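Local coordinates for protein cephalosporin acylase (Bacillus halodurans, PDB 2NLZ) that probably acts as an N-terminal nucleophile amidohydrolase of the gamma-glutamyltranspeptidase family, perhaps a cephalosporin acylase, at residues 399-402 against 408-411. The protein carries 1 engineered substitution. Numbering follows the deposited sequence.
Sequences HNFS and DNAL
Ser402 and Ala410 are joined by a single beta bridge, flanked by the packing of Phe401 on Leu411, and together these contacts close a short loop within the long connection between strands 392-393 and 424-428. The contact is largely buried, in a protein of the gamma-glutamyltranspeptidase family, within the Ntn hydrolase clan. Ser402 uses both of its backbone polar groups: its N donates to Asn409 O at 2.9 Å in a nearly straight bond (170° at the hydrogen), and its O accepts from Leu411 N, also at 2.9 Å. Bonding to the residues before and after Ala410 is the pattern of a parallel bridge. Ala410 CA adds a CA-H...O contact to the same Ser402 O at 3.3 Å, giving that carbonyl a second neighbour. Beside the bridge, the side chains of Phe401 and Leu411 cross at about a right angle. With CG anti to its carbonyl carbon (chi1 -82°), the Phe401 ring is turned alongside 408-411 and takes Leu411 CD1 over one face, 4.0 Å from the centroid, as a CH-pi contact displaced toward the rim. The ring's edge meets the backbone instead, with Asn409 O near its plane and 3.8 Å from Phe401 CD1. Cutting Phe401 back to an alanine would probably leave the Leu411 methyl without its aromatic platform and open a gap beside the bridge. Val100 of helix 97-101 also touches Leu411, while Met97 of that helix meets Ala410. The Asn409 amide is held from beyond the loop: OD1 accepts from Thr316 OG1 and Tyr418 N, and ND2 bonds to Thr417 OG1. The same Asn409 ND2 lies 3.5 Å from Phe401 CA.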
loop_
_atom_site.group_PDB
_atom_site.type_symbol
_atom_site.label_atom_id
_atom_site.label_comp_id
_atom_site.label_asym_id
_atom_site.label_seq_id
_atom_site.Cartn_x
_atom_site.Cartn_y
_atom_site.Cartn_z
ATOM N N HIS D 399 18.938 6.446 -37.353
ATOM C CA HIS D 399 18.228 7.592 -36.790
ATOM C C HIS D 399 18.993 8.247 -35.624
ATOM O O HIS D 399 18.772 9.421 -35.318
ATOM C CB HIS D 399 16.827 7.167 -36.353
ATOM C CG HIS D 399 15.995 8.278 -35.791
ATOM N ND1 HIS D 399 15.262 9.132 -36.587
ATOM C CD2 HIS D 399 15.768 8.664 -34.513
ATOM C CE1 HIS D 399 14.620 9.997 -35.823
ATOM N NE2 HIS D 399 14.912 9.736 -34.562
ATOM N N ASN D 400 19.902 7.491 -35.004
ATOM C CA ASN D 400 20.735 7.975 -33.895
ATOM C C ASN D 400 21.840 8.950 -34.312
ATOM O O ASN D 400 22.376 9.686 -33.476
ATOM C CB ASN D 400 21.361 6.794 -33.136
ATOM C CG ASN D 400 20.504 6.310 -31.979
ATOM O OD1 ASN D 400 20.091 7.095 -31.122
ATOM N ND2 ASN D 400 20.245 5.006 -31.942
ATOM N N PHE D 401 22.187 8.940 -35.597
ATOM C CA PHE D 401 23.232 9.807 -36.132
ATOM C C PHE D 401 22.826 11.272 -36.052
ATOM O O PHE D 401 21.661 11.614 -36.249
ATOM C CB PHE D 401 23.516 9.469 -37.598
ATOM C CG PHE D 401 24.447 8.295 -37.804
ATOM C CD1 PHE D 401 25.781 8.365 -37.419
ATOM C CD2 PHE D 401 23.997 7.139 -38.437
ATOM C CE1 PHE D 401 26.641 7.301 -37.629
ATOM C CE2 PHE D 401 24.850 6.066 -38.656
ATOM C CZ PHE D 401 26.176 6.147 -38.247
ATOM N N SER D 402 23.800 12.133 -35.777
ATOM C CA SER D 402 23.577 13.573 -35.770
ATOM C C SER D 402 23.860 14.138 -37.152
ATOM O O SER D 402 24.728 13.642 -37.868
ATOM C CB SER D 402 24.486 14.246 -34.735
ATOM O OG SER D 402 24.185 15.626 -34.587
ATOM N N ASP D 408 30.498 14.764 -32.649
ATOM C CA ASP D 408 31.318 13.573 -32.860
ATOM C C ASP D 408 30.560 12.395 -33.492
ATOM O O ASP D 408 31.141 11.616 -34.247
ATOM C CB ASP D 408 31.959 13.131 -31.545
ATOM C CG ASP D 408 32.875 14.192 -30.942
ATOM O OD1 ASP D 408 33.440 15.023 -31.682
ATOM O OD2 ASP D 408 33.034 14.187 -29.705
ATOM N N ASN D 409 29.272 12.266 -33.177
ATOM C CA ASN D 409 28.409 11.236 -33.765
ATOM C C ASN D 409 27.698 11.727 -35.040
ATOM O O ASN D 409 26.534 11.391 -35.297
ATOM C CB ASN D 409 27.392 10.734 -32.727
ATOM C CG ASN D 409 26.701 9.462 -33.156
ATOM O OD1 ASN D 409 27.335 8.418 -33.276
ATOM N ND2 ASN D 409 25.394 9.549 -33.408
ATOM N N ALA D 410 28.405 12.530 -35.833
ATOM C CA ALA D 410 27.884 13.000 -37.111
ATOM C C ALA D 410 27.811 11.852 -38.114
ATOM O O ALA D 410 28.654 10.952 -38.097
ATOM C CB ALA D 410 28.746 14.115 -37.649
ATOM N N LEU D 411 26.799 11.884 -38.976
ATOM C CA LEU D 411 26.623 10.851 -39.993
ATOM C C LEU D 411 27.781 10.850 -40.974
ATOM O O LEU D 411 28.103 11.871 -41.580
ATOM C CB LEU D 411 25.303 11.040 -40.740
ATOM C CG LEU D 411 25.006 10.205 -41.987
ATOM C CD1 LEU D 411 24.993 8.720 -41.690
ATOM C CD2 LEU D 411 23.671 10.629 -42.575
#